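Local coordinates for protein tapirin (Caldicellulosiruptor hydrothermalis, PDB 6N2C) that probably binds cellulose at the cell surface through its zinc-containing C-terminal beta-helix domain, helping the thermophilic bacterium adhere to plant biomass, at residues A357-I362 / C378-I383; T374-N379 / K392-S397; N317-W322 / G337-R342. All blocks are in the same frame, centred on the assembly; numbering follows the deposited sequence.

Contact 1 (A357-I362 / C378-I383)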
ATOM      1  N   ALA A 357       7.724  19.888  -6.009  1.00 17.62           N
ATOM      2  CA  ALA A 357       8.812  19.086  -6.466  1.00 18.35           C
ATOM      3  C   ALA A 357      10.146  19.748  -6.318  1.00 18.51           C
ATOM      4  O   ALA A 357      10.326  20.965  -6.138  1.00 16.62           O
ATOM      5  CB  ALA A 357       8.600  18.745  -7.958  1.00 20.56           C
ATOM      6  N   ASN A 358      11.152  18.891  -6.270  1.00 17.68           N
ATOM      7  CA  ASN A 358      12.542  19.287  -6.474  1.00 18.85           C
ATOM      8  C   ASN A 358      12.747  19.423  -8.011  1.00 20.03           C
ATOM      9  O   ASN A 358      12.557  20.500  -8.545  1.00 19.31           O
ATOM     10  CB  ASN A 358      13.460  18.268  -5.829  1.00 19.27           C
ATOM     11  CG  ASN A 358      14.901  18.614  -6.003  1.00 24.01           C
ATOM     12  OD1 ASN A 358      15.251  19.783  -5.981  1.00 23.98           O
ATOM     13  ND2 ASN A 358      15.746  17.619  -6.179  1.00 26.78           N
ATOM     14  N   ASN A 359      13.048  18.334  -8.731  1.00 18.50           N
ATOM     15  CA  ASN A 359      13.099  18.367 -10.190  1.00 20.79           C
ATOM     16  C   ASN A 359      11.783  17.994 -10.781  1.00 19.58           C
ATOM     17  O   ASN A 359      11.118  17.065 -10.333  1.00 18.74           O
ATOM     18  CB  ASN A 359      14.219  17.485 -10.714  1.00 21.71           C
ATOM     19  CG  ASN A 359      15.564  17.950 -10.209  1.00 28.36           C
ATOM     20  OD1 ASN A 359      15.832  19.163 -10.125  1.00 31.03           O
ATOM     21  ND2 ASN A 359      16.377  17.027  -9.773  1.00 27.75           N
ATOM     22  N   LEU A 360      11.350  18.741 -11.804  1.00 16.60           N
ATOM     23  CA  LEU A 360      10.120  18.410 -12.507  1.00 19.89           C
ATOM     24  C   LEU A 360      10.495  18.300 -13.991  1.00 19.16           C
ATOM     25  O   LEU A 360      10.965  19.299 -14.599  1.00 17.36           O
ATOM     26  CB  LEU A 360       9.051  19.491 -12.290  1.00 18.78           C
ATOM     27  CG  LEU A 360       7.806  19.322 -13.172  1.00 23.80           C
ATOM     28  CD1 LEU A 360       7.088  17.980 -13.028  1.00 23.57           C
ATOM     29  CD2 LEU A 360       6.805  20.416 -13.004  1.00 24.74           C
ATOM     30  N   ASP A 361      10.340  17.121 -14.573  1.00 18.47           N
ATOM     31  CA  ASP A 361      10.771  16.918 -15.984  1.00 20.37           C
ATOM     32  C   ASP A 361       9.577  16.474 -16.768  1.00 22.14           C
ATOM     33  O   ASP A 361       8.870  15.584 -16.315  1.00 19.99           O
ATOM     34  CB  ASP A 361      11.804  15.800 -16.059  1.00 21.12           C
ATOM     35  CG  ASP A 361      13.191  16.169 -15.538  1.00 26.19           C
ATOM     36  OD1 ASP A 361      13.301  16.865 -14.515  1.00 28.70           O
ATOM     37  OD2 ASP A 361      14.216  15.713 -16.179  1.00 31.14           O
ATOM     38  N   ILE A 362       9.323  17.090 -17.944  1.00 19.31           N
ATOM     39  CA  ILE A 362       8.192  16.728 -18.806  1.00 19.99           C
ATOM     40  C   ILE A 362       8.799  16.564 -20.206  1.00 20.57           C
ATOM     41  O   ILE A 362       9.444  17.544 -20.718  1.00 18.42           O
ATOM     42  CB  ILE A 362       7.154  17.811 -18.827  1.00 20.04           C
ATOM     43  CG1 ILE A 362       6.798  18.299 -17.374  1.00 26.95           C
ATOM     44  CG2 ILE A 362       5.852  17.362 -19.413  1.00 21.54           C
ATOM     45  CD1 ILE A 362       6.551  19.767 -17.267  1.00 30.71           C
ATOM     46  N   CYS A 378       8.590  24.023  -8.307  1.00 16.94           N
ATOM     47  CA  CYS A 378       9.782  23.239  -8.492  1.00 17.07           C
ATOM     48  C   CYS A 378      11.080  24.013  -8.297  1.00 19.20           C
ATOM     49  O   CYS A 378      11.131  25.261  -8.447  1.00 18.72           O
ATOM     50  CB  CYS A 378       9.764  22.459  -9.834  1.00 20.07           C
ATOM     51  SG  CYS A 378       9.815  23.586 -11.247  1.00 21.77           S
ATOM     52  N   ASN A 379      12.155  23.266  -8.020  1.00 16.28           N
ATOM     53  CA  ASN A 379      13.479  23.838  -8.064  1.00 23.05           C
ATOM     54  C   ASN A 379      13.998  23.907  -9.509  1.00 24.16           C
ATOM     55  O   ASN A 379      14.322  24.992 -10.013  1.00 24.51           O
ATOM     56  CB  ASN A 379      14.433  23.078  -7.163  1.00 23.87           C
ATOM     57  CG  ASN A 379      15.908  23.542  -7.381  1.00 32.14           C
ATOM     58  OD1 ASN A 379      16.167  24.732  -7.601  1.00 37.28           O
ATOM     59  ND2 ASN A 379      16.852  22.623  -7.236  1.00 36.83           N
ATOM     60  N   ASN A 380      13.991  22.774 -10.228  1.00 20.30           N
ATOM     61  CA  ASN A 380      14.371  22.791 -11.608  1.00 21.46           C
ATOM     62  C   ASN A 380      13.227  22.269 -12.439  1.00 20.61           C
ATOM     63  O   ASN A 380      12.576  21.285 -12.058  1.00 20.28           O
ATOM     64  CB  ASN A 380      15.632  21.983 -11.845  1.00 19.85           C
ATOM     65  CG  ASN A 380      16.853  22.593 -11.189  1.00 26.35           C
ATOM     66  OD1 ASN A 380      17.108  23.806 -11.255  1.00 21.36           O
ATOM     67  ND2 ASN A 380      17.671  21.718 -10.575  1.00 31.54           N
ATOM     68  N   LEU A 381      13.005  22.914 -13.589  1.00 21.33           N
ATOM     69  CA  LEU A 381      11.995  22.528 -14.577  1.00 18.87           C
ATOM     70  C   LEU A 381      12.700  22.189 -15.869  1.00 21.36           C
ATOM     71  O   LEU A 381      13.444  23.035 -16.379  1.00 19.09           O
ATOM     72  CB  LEU A 381      11.078  23.650 -14.852  1.00 20.40           C
ATOM     73  CG  LEU A 381       9.960  23.453 -15.920  1.00 21.53           C
ATOM     74  CD1 LEU A 381       9.083  22.318 -15.503  1.00 21.34           C
ATOM     75  CD2 LEU A 381       9.110  24.662 -16.091  1.00 23.03           C
ATOM     76  N   LYS A 382      12.488  20.970 -16.400  1.00 18.50           N
ATOM     77  CA  LYS A 382      13.001  20.566 -17.720  1.00 20.92           C
ATOM     78  C   LYS A 382      11.842  20.227 -18.613  1.00 19.82           C
ATOM     79  O   LYS A 382      10.991  19.433 -18.235  1.00 22.61           O
ATOM     80  CB  LYS A 382      13.945  19.358 -17.645  1.00 22.21           C
ATOM     81  CG  LYS A 382      14.490  18.899 -18.990  1.00 25.40           C
ATOM     82  CD  LYS A 382      15.478  17.768 -18.775  1.00 28.12           C
ATOM     83  CE  LYS A 382      16.052  17.225 -20.055  1.00 31.75           C
ATOM     84  NZ  LYS A 382      16.878  18.193 -20.901  1.00 33.65           N
ATOM     85  N   ILE A 383      11.744  20.902 -19.765  1.00 20.58           N
ATOM     86  CA  ILE A 383      10.747  20.654 -20.799  1.00 22.31           C
ATOM     87  C   ILE A 383      11.562  20.313 -22.085  1.00 24.22           C
ATOM     88  O   ILE A 383      12.476  21.068 -22.465  1.00 21.53           O
ATOM     89  CB  ILE A 383       9.877  21.872 -21.015  1.00 24.31           C
ATOM     90  CG1 ILE A 383       8.946  22.062 -19.816  1.00 24.47           C
ATOM     91  CG2 ILE A 383       9.028  21.706 -22.265  1.00 26.44           C
ATOM     92  CD1 ILE A 383       8.200  23.338 -19.858  1.00 26.47           C
TER
HETATM   93  O   HOH W   1      14.309  19.195 -13.798  0.98 25.18           O
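Leu360 and Leu381 lie side by side on the buried face of two parallel strands, with Leu360 CD2 3.9 Å from Leu381 CD1. Ile362 crosses over to the same methyl, its CD1 4.0 Å from Leu381 CD1, and also runs alongside Ile383. At the start of this apolar row, Leu360 CB rests 3.9 Å from Cys378 CB. The outer face is polar and looser. Asn359 and Asn380 sit in register with their amide planes 9° apart. Both have CG anti to the carbonyl carbon (chi1 -61° and -67°), which sets the two amides side by side, pointing the same way. Asn380 ND2 gives a hydrogen bond to Asn359 OD1 at 3.2 Å, and Asn380 OD1 accepts from the backbone N of Thr399. One residue earlier the first torsions differ, and Asn379 ND2 makes only a weak bond to Asn358 OD1. Asn358 O takes two backbone donors, Asn379 N at 2.8 Å and Asn380 N at 3.2 Å. Further along, Asp361 OD2 touches only the aliphatic part of Lys382, 3.5 Å from CD. A water sits 2.6 Å from Asp361 OD1. Equal positions of successive coils align, aliphatic inside and polar outside, as in a parallel beta-helix.

Contact 2 (T374-N379 / K392-S397); sequences TVLYCN and KKIVCS
This is a parallel strand pairing between successive coils of the beta-helix, with Val375 to Cys378 in register with Lys393 to Cys396. Alternating backbone bonds join the strands, among them Val395 N to Leu376 O at 2.8 Å and Cys378 N to Val395 O at 2.9 Å. On the outer face Tyr377 and Val395 lie side by side, with Tyr377 CD2 3.7 Å from Val395 CB, oblique to the ring. A chi1 of -62° sets the ring beside its own backbone N, and its hydroxyl shares a water with Lys393 NZ. An alanine in place of Tyr377 would probably strip Val395 of this ring contact and leave the water without its hydroxyl partner. Val375 CG1 packs on Lys393 CB, while CG2 meets CE of Lys392, whose ammonium pairs with Asp373. On the buried face, Cys378 SG and Cys396 SG are 4.2 Å apart, too far for a disulfide. Cys396 SG turns toward Asn379 O, 3.2 Å away. Strand 354-356 flanks strand 374-378 on its other side, where the Tyr356 ring meets that of Tyr377; the Phe442 ring meets it too. Strand 416-419 lies beside 393-396, one coil on, where Glu418 forms a salt bridge with Lys393.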
ATOM      1  N   THR A 374      -4.134  24.274 -11.234  1.00 23.51           N
ATOM      2  CA  THR A 374      -3.083  23.819 -10.311  1.00 21.22           C
ATOM      3  C   THR A 374      -1.920  24.745 -10.333  1.00 22.28           C
ATOM      4  O   THR A 374      -1.500  25.204 -11.449  1.00 20.63           O
ATOM      5  CB  THR A 374      -2.650  22.383 -10.695  1.00 22.40           C
ATOM      6  OG1 THR A 374      -3.759  21.516 -10.656  1.00 23.45           O
ATOM      7  CG2 THR A 374      -1.491  21.793  -9.811  1.00 22.05           C
ATOM      8  N   VAL A 375      -1.322  24.939  -9.132  1.00 20.62           N
ATOM      9  CA  VAL A 375      -0.070  25.570  -9.000  1.00 20.01           C
ATOM     10  C   VAL A 375       1.026  24.514  -8.829  1.00 20.18           C
ATOM     11  O   VAL A 375       0.879  23.629  -7.979  1.00 20.79           O
ATOM     12  CB  VAL A 375      -0.076  26.536  -7.808  1.00 23.69           C
ATOM     13  CG1 VAL A 375       1.233  27.269  -7.713  1.00 21.67           C
ATOM     14  CG2 VAL A 375      -1.245  27.500  -7.922  1.00 26.84           C
ATOM     15  N   LEU A 376       2.108  24.620  -9.581  1.00 20.90           N
ATOM     16  CA  LEU A 376       3.250  23.735  -9.489  1.00 20.58           C
ATOM     17  C   LEU A 376       4.476  24.515  -9.014  1.00 20.21           C
ATOM     18  O   LEU A 376       4.814  25.583  -9.586  1.00 17.88           O
ATOM     19  CB  LEU A 376       3.516  23.040 -10.814  1.00 24.20           C
ATOM     20  CG  LEU A 376       2.286  22.218 -11.257  1.00 26.02           C
ATOM     21  CD1 LEU A 376       1.454  23.004 -12.237  1.00 28.61           C
ATOM     22  CD2 LEU A 376       2.648  20.881 -11.841  1.00 28.00           C
ATOM     23  N   TYR A 377       5.141  23.999  -7.982  1.00 15.76           N
ATOM     24  CA  TYR A 377       6.353  24.557  -7.453  1.00 16.39           C
ATOM     25  C   TYR A 377       7.505  23.555  -7.709  1.00 18.20           C
ATOM     26  O   TYR A 377       7.377  22.388  -7.351  1.00 19.96           O
ATOM     27  CB  TYR A 377       6.248  24.774  -5.905  1.00 18.31           C
ATOM     28  CG  TYR A 377       5.216  25.697  -5.447  1.00 17.19           C
ATOM     29  CD1 TYR A 377       3.923  25.323  -5.264  1.00 16.33           C
ATOM     30  CD2 TYR A 377       5.555  27.023  -5.208  1.00 20.63           C
ATOM     31  CE1 TYR A 377       2.946  26.195  -4.865  1.00 20.51           C
ATOM     32  CE2 TYR A 377       4.610  27.913  -4.788  1.00 22.57           C
ATOM     33  CZ  TYR A 377       3.327  27.521  -4.597  1.00 21.66           C
ATOM     34  OH  TYR A 377       2.382  28.441  -4.207  1.00 26.07           O
ATOM     35  N   CYS A 378       8.590  24.023  -8.307  1.00 16.94           N
ATOM     36  CA  CYS A 378       9.782  23.239  -8.492  1.00 17.07           C
ATOM     37  C   CYS A 378      11.080  24.013  -8.297  1.00 19.20           C
ATOM     38  O   CYS A 378      11.131  25.261  -8.447  1.00 18.72           O
ATOM     39  CB  CYS A 378       9.764  22.459  -9.834  1.00 20.07           C
ATOM     40  SG  CYS A 378       9.815  23.586 -11.247  1.00 21.77           S
ATOM     41  N   ASN A 379      12.155  23.266  -8.020  1.00 16.28           N
ATOM     42  CA  ASN A 379      13.479  23.838  -8.064  1.00 23.05           C
ATOM     43  C   ASN A 379      13.998  23.907  -9.509  1.00 24.16           C
ATOM     44  O   ASN A 379      14.322  24.992 -10.013  1.00 24.51           O
ATOM     45  CB  ASN A 379      14.433  23.078  -7.163  1.00 23.87           C
ATOM     46  CG  ASN A 379      15.908  23.542  -7.381  1.00 32.14           C
ATOM     47  OD1 ASN A 379      16.167  24.732  -7.601  1.00 37.28           O
ATOM     48  ND2 ASN A 379      16.852  22.623  -7.236  1.00 36.83           N
ATOM     49  N   LYS A 392      -2.311  26.480 -13.977  1.00 20.77           N
ATOM     50  CA  LYS A 392      -2.538  27.879 -13.586  1.00 22.12           C
ATOM     51  C   LYS A 392      -1.236  28.638 -13.380  1.00 23.08           C
ATOM     52  O   LYS A 392      -1.090  29.759 -13.869  1.00 21.92           O
ATOM     53  CB  LYS A 392      -3.412  27.908 -12.368  1.00 23.79           C
ATOM     54  CG  LYS A 392      -3.767  29.310 -11.865  1.00 26.11           C
ATOM     55  CD  LYS A 392      -4.955  29.305 -10.917  1.00 23.51           C
ATOM     56  CE  LYS A 392      -4.538  29.012  -9.491  1.00 26.32           C
ATOM     57  NZ  LYS A 392      -5.729  28.854  -8.605  1.00 26.59           N
ATOM     58  N   LYS A 393      -0.326  28.111 -12.580  1.00 20.84           N
ATOM     59  CA  LYS A 393       0.933  28.796 -12.288  1.00 20.89           C
ATOM     60  C   LYS A 393       2.056  27.816 -12.073  1.00 19.60           C
ATOM     61  O   LYS A 393       1.857  26.742 -11.512  1.00 20.07           O
ATOM     62  CB  LYS A 393       0.808  29.700 -11.030  1.00 20.36           C
ATOM     63  CG  LYS A 393       2.035  30.509 -10.637  1.00 23.25           C
ATOM     64  CD  LYS A 393       1.797  31.344  -9.381  1.00 27.19           C
ATOM     65  CE  LYS A 393       2.892  32.363  -9.180  1.00 29.58           C
ATOM     66  NZ  LYS A 393       2.682  33.105  -7.879  1.00 37.07           N
ATOM     67  N   ILE A 394       3.247  28.181 -12.547  1.00 20.60           N
ATOM     68  CA  ILE A 394       4.455  27.429 -12.222  1.00 19.66           C
ATOM     69  C   ILE A 394       5.396  28.408 -11.541  1.00 21.69           C
ATOM     70  O   ILE A 394       5.621  29.535 -12.010  1.00 18.30           O
ATOM     71  CB  ILE A 394       5.095  26.814 -13.455  1.00 19.39           C
ATOM     72  CG1 ILE A 394       4.106  25.898 -14.192  1.00 21.07           C
ATOM     73  CG2 ILE A 394       6.439  26.155 -13.170  1.00 18.92           C
ATOM     74  CD1 ILE A 394       4.603  25.357 -15.530  1.00 21.06           C
ATOM     75  N   VAL A 395       6.012  27.935 -10.480  1.00 19.05           N
ATOM     76  CA  VAL A 395       7.049  28.638  -9.754  1.00 19.22           C
ATOM     77  C   VAL A 395       8.292  27.834  -9.886  1.00 20.03           C
ATOM     78  O   VAL A 395       8.305  26.682  -9.491  1.00 21.25           O
ATOM     79  CB  VAL A 395       6.638  28.787  -8.262  1.00 21.24           C
ATOM     80  CG1 VAL A 395       7.763  29.403  -7.450  1.00 22.39           C
ATOM     81  CG2 VAL A 395       5.420  29.666  -8.171  1.00 22.74           C
ATOM     82  N   CYS A 396       9.389  28.392 -10.392  1.00 18.33           N
ATOM     83  CA  CYS A 396      10.600  27.651 -10.527  1.00 20.12           C
ATOM     84  C   CYS A 396      11.696  28.488  -9.799  1.00 22.63           C
ATOM     85  O   CYS A 396      12.039  29.578 -10.266  1.00 20.51           O
ATOM     86  CB  CYS A 396      10.991  27.422 -11.998  1.00 19.94           C
ATOM     87  SG  CYS A 396      12.571  26.610 -12.186  1.00 22.41           S
ATOM     88  N   SER A 397      12.277  27.982  -8.698  1.00 18.72           N
ATOM     89  CA  SER A 397      13.325  28.722  -7.963  1.00 19.93           C
ATOM     90  C   SER A 397      14.699  28.489  -8.476  1.00 20.19           C
ATOM     91  O   SER A 397      15.627  29.231  -8.103  1.00 23.89           O
ATOM     92  CB  SER A 397      13.263  28.283  -6.512  1.00 21.65           C
ATOM     93  OG  SER A 397      13.477  26.856  -6.468  1.00 20.90           O
TER
HETATM   94  O   HOH W   2       2.635  31.364  -5.543  1.00 42.31           O

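Contact 3 (N317-W322 / G337-R342)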
ATOM      1  N   ASN A 317       9.883  10.214  -3.007  1.00 14.73           N
ATOM      2  CA  ASN A 317      11.152  10.686  -3.480  1.00 16.08           C
ATOM      3  C   ASN A 317      11.174  10.784  -5.036  1.00 18.37           C
ATOM      4  O   ASN A 317      11.914  11.641  -5.599  1.00 17.28           O
ATOM      5  CB  ASN A 317      12.308   9.838  -2.939  1.00 17.01           C
ATOM      6  CG  ASN A 317      12.502  10.050  -1.465  1.00 21.87           C
ATOM      7  OD1 ASN A 317      12.376  11.205  -0.985  1.00 23.34           O
ATOM      8  ND2 ASN A 317      12.684   8.960  -0.711  1.00 22.05           N
ATOM      9  N   LYS A 318      10.521   9.834  -5.689  1.00 17.83           N
ATOM     10  CA  LYS A 318      10.451   9.788  -7.182  1.00 18.01           C
ATOM     11  C   LYS A 318       9.046   9.357  -7.619  1.00 17.54           C
ATOM     12  O   LYS A 318       8.446   8.415  -7.058  1.00 16.16           O
ATOM     13  CB  LYS A 318      11.497   8.882  -7.821  1.00 19.12           C
ATOM     14  CG  LYS A 318      11.526   8.987  -9.340  1.00 23.04           C
ATOM     15  CD  LYS A 318      12.017  10.355  -9.830  1.00 24.26           C
ATOM     16  CE  LYS A 318      11.699  10.648 -11.282  1.00 26.15           C
ATOM     17  NZ  LYS A 318      12.615   9.788 -12.153  1.00 31.26           N
ATOM     18  N   LEU A 319       8.467  10.107  -8.570  1.00 15.33           N
ATOM     19  CA  LEU A 319       7.218   9.773  -9.196  1.00 16.52           C
ATOM     20  C   LEU A 319       7.539   9.718 -10.734  1.00 17.64           C
ATOM     21  O   LEU A 319       7.963  10.714 -11.289  1.00 16.75           O
ATOM     22  CB  LEU A 319       6.199  10.886  -8.919  1.00 17.00           C
ATOM     23  CG  LEU A 319       4.887  10.820  -9.690  1.00 16.16           C
ATOM     24  CD1 LEU A 319       4.166   9.480  -9.574  1.00 16.16           C
ATOM     25  CD2 LEU A 319       4.019  11.953  -9.309  1.00 16.63           C
ATOM     26  N   ASN A 320       7.365   8.571 -11.333  1.00 16.40           N
ATOM     27  CA  ASN A 320       7.515   8.352 -12.793  1.00 17.97           C
ATOM     28  C   ASN A 320       6.163   8.104 -13.360  1.00 18.55           C
ATOM     29  O   ASN A 320       5.500   7.113 -13.002  1.00 17.66           O
ATOM     30  CB  ASN A 320       8.417   7.137 -13.043  1.00 19.69           C
ATOM     31  CG  ASN A 320       9.812   7.392 -12.673  1.00 21.43           C
ATOM     32  OD1 ASN A 320      10.360   8.428 -13.093  1.00 26.94           O
ATOM     33  ND2 ASN A 320      10.428   6.515 -11.832  1.00 23.18           N
ATOM     34  N   ILE A 321       5.670   8.999 -14.189  1.00 20.74           N
ATOM     35  CA  ILE A 321       4.416   8.777 -14.921  1.00 19.66           C
ATOM     36  C   ILE A 321       4.771   8.676 -16.449  1.00 21.06           C
ATOM     37  O   ILE A 321       5.048   9.701 -17.063  1.00 20.57           O
ATOM     38  CB  ILE A 321       3.378   9.860 -14.694  1.00 20.64           C
ATOM     39  CG1 ILE A 321       3.206  10.182 -13.203  1.00 20.50           C
ATOM     40  CG2 ILE A 321       2.066   9.459 -15.347  1.00 21.67           C
ATOM     41  CD1 ILE A 321       2.354  11.402 -12.939  1.00 22.86           C
ATOM     42  N   TRP A 322       4.814   7.453 -16.980  1.00 20.51           N
ATOM     43  CA  TRP A 322       5.199   7.204 -18.385  1.00 19.85           C
ATOM     44  C   TRP A 322       4.059   6.583 -19.194  1.00 24.75           C
ATOM     45  O   TRP A 322       4.217   6.294 -20.377  1.00 22.84           O
ATOM     46  CB  TRP A 322       6.483   6.354 -18.465  1.00 22.17           C
ATOM     47  CG  TRP A 322       7.695   6.870 -17.760  1.00 22.40           C
ATOM     48  CD1 TRP A 322       7.794   7.877 -16.847  1.00 23.17           C
ATOM     49  CD2 TRP A 322       8.983   6.316 -17.860  1.00 29.56           C
ATOM     50  NE1 TRP A 322       9.074   8.006 -16.427  1.00 29.70           N
ATOM     51  CE2 TRP A 322       9.814   7.043 -17.055  1.00 26.50           C
ATOM     52  CE3 TRP A 322       9.519   5.284 -18.623  1.00 31.81           C
ATOM     53  CZ2 TRP A 322      11.175   6.736 -16.915  1.00 41.44           C
ATOM     54  CZ3 TRP A 322      10.830   4.980 -18.488  1.00 34.55           C
ATOM     55  CH2 TRP A 322      11.656   5.704 -17.652  1.00 36.00           C
ATOM     56  N   GLY A 337      10.523  15.537  -3.708  1.00 15.23           N
ATOM     57  CA  GLY A 337      10.803  14.476  -4.646  1.00 16.26           C
ATOM     58  C   GLY A 337      10.883  15.005  -6.060  1.00 17.02           C
ATOM     59  O   GLY A 337      10.445  16.143  -6.359  1.00 19.58           O
ATOM     60  N   ASP A 338      11.322  14.121  -6.954  1.00 16.79           N
ATOM     61  CA  ASP A 338      11.361  14.455  -8.360  1.00 16.57           C
ATOM     62  C   ASP A 338      10.213  13.787  -9.070  1.00 16.58           C
ATOM     63  O   ASP A 338       9.779  12.658  -8.726  1.00 15.59           O
ATOM     64  CB  ASP A 338      12.718  13.964  -8.970  1.00 16.65           C
ATOM     65  CG  ASP A 338      13.930  14.644  -8.381  1.00 22.61           C
ATOM     66  OD1 ASP A 338      13.859  15.785  -7.867  1.00 18.48           O
ATOM     67  OD2 ASP A 338      14.997  14.045  -8.529  1.00 28.94           O
ATOM     68  N   ILE A 339       9.743  14.468 -10.111  1.00 14.98           N
ATOM     69  CA  ILE A 339       8.644  14.022 -10.889  1.00 16.62           C
ATOM     70  C   ILE A 339       9.114  13.967 -12.345  1.00 17.86           C
ATOM     71  O   ILE A 339       9.715  14.948 -12.826  1.00 16.41           O
ATOM     72  CB  ILE A 339       7.543  15.003 -10.813  1.00 17.11           C
ATOM     73  CG1 ILE A 339       6.998  15.173  -9.389  1.00 16.89           C
ATOM     74  CG2 ILE A 339       6.376  14.533 -11.666  1.00 18.58           C
ATOM     75  CD1 ILE A 339       5.750  16.078  -9.269  1.00 17.30           C
ATOM     76  N   GLU A 340       8.871  12.834 -13.033  1.00 18.25           N
ATOM     77  CA  GLU A 340       9.307  12.727 -14.430  1.00 18.78           C
ATOM     78  C   GLU A 340       8.115  12.168 -15.216  1.00 19.36           C
ATOM     79  O   GLU A 340       7.591  11.082 -14.882  1.00 17.95           O
ATOM     80  CB  GLU A 340      10.566  11.869 -14.518  1.00 20.79           C
ATOM     81  CG  GLU A 340      11.005  11.616 -15.956  1.00 24.89           C
ATOM     82  CD  GLU A 340      12.232  10.704 -16.005  1.00 30.60           C
ATOM     83  OE1 GLU A 340      12.852  10.390 -14.951  1.00 32.03           O
ATOM     84  OE2 GLU A 340      12.623  10.361 -17.106  1.00 37.00           O
ATOM     85  N   ILE A 341       7.639  12.915 -16.230  1.00 18.66           N
ATOM     86  CA  ILE A 341       6.535  12.491 -17.044  1.00 17.77           C
ATOM     87  C   ILE A 341       7.111  12.353 -18.460  1.00 20.86           C
ATOM     88  O   ILE A 341       7.684  13.313 -18.969  1.00 19.11           O
ATOM     89  CB  ILE A 341       5.420  13.545 -17.027  1.00 19.86           C
ATOM     90  CG1 ILE A 341       5.050  13.891 -15.557  1.00 20.78           C
ATOM     91  CG2 ILE A 341       4.217  13.152 -17.820  1.00 18.26           C
ATOM     92  CD1 ILE A 341       3.999  14.922 -15.407  1.00 23.33           C
ATOM     93  N   ARG A 342       7.030  11.147 -19.015  1.00 21.04           N
ATOM     94  CA  ARG A 342       7.523  10.937 -20.366  1.00 21.92           C
ATOM     95  C   ARG A 342       6.630   9.961 -21.083  1.00 20.30           C
ATOM     96  O   ARG A 342       5.568   9.559 -20.595  1.00 18.97           O
ATOM     97  CB  ARG A 342       8.958  10.490 -20.306  1.00 25.46           C
ATOM     98  CG  ARG A 342       9.209   9.137 -19.781  1.00 28.38           C
ATOM     99  CD  ARG A 342      10.650   8.696 -20.109  1.00 35.41           C
ATOM    100  NE  ARG A 342      11.655   9.614 -19.611  1.00 37.38           N
ATOM    101  CZ  ARG A 342      12.561  10.316 -20.343  1.00 41.20           C
ATOM    102  NH1 ARG A 342      13.370  11.140 -19.697  1.00 34.58           N
ATOM    103  NH2 ARG A 342      12.701  10.247 -21.687  1.00 39.97           N
TER
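Bends at chi2 (67°) and chi4 curl the Lys318 chain across the strand gap toward Glu340. Arg342 starts differently: its CG sits between the backbone N and the carbonyl carbon (chi1 70°), which lays its first methylenes against Trp322. The two strands are neighbouring parallel rungs of the beta-helix, paired from Lys318 with Asp338 to Ile321 with Ile341. Backbone bonds alternate between them, as in Glu340 N to Leu319 O at 2.9 Å.

The outer face carries a salt-bridge network centred on Glu340. Lys318 NZ reaches OE1 at 2.9 Å on the anti side of the carboxylate. The same ammonium also bonds Asn320 OD1 at 2.8 Å. Asn320 ND2 is tied to Asp299. The other oxygen, Glu340 OE2, takes both NE and NH1 of Arg342, each at 2.8 Å, in a side-on grip. With cations at both oxygens, the glutamate would probably be stabilised as a carboxylate.

On the inner face Leu319 lines up with Ile339, and Ile321 with Ile341. Leu319 CD2 is 4.2 Å from Ile339 CG2. Gly337 has a positive phi and follows a cis peptide bond. A beta carbon here would run into Asn317 O.

Trp322 follows the end of strand 318-321. The Arg342 guanidinium is turned 66° from the indole and is too distant for more than a weak cation-pi attraction. Arg301 makes a cation-pi contact with the same indole. From Arg342 the aliphatic chain makes the real contact: Arg342 CG stands 3.3 Å from the centroid of the five-membered Trp322 ring, almost on its normal.

Along the chain, contact 3 closes before contact 1 opens, and contacts 1 and 2 interleave. Contacts 1 and 3 belong to the same face of the beta-helix. Strands 338-341 and 359-363 are neighbours there, and the contact centres are about 10 Å apart. Asp338 joins them by accepting from Asn359 N. Contact 2 lies on an adjoining face, its centre about 9 Å from that of contact 1. They share Cys378 and Asn379, where the chain passes from strand 374-378 into strand 380-384. Contacts 2 and 3 do not touch; their centres are about 15 Å apart. Together they show successive coils continuing one solenoid, away from the zinc site.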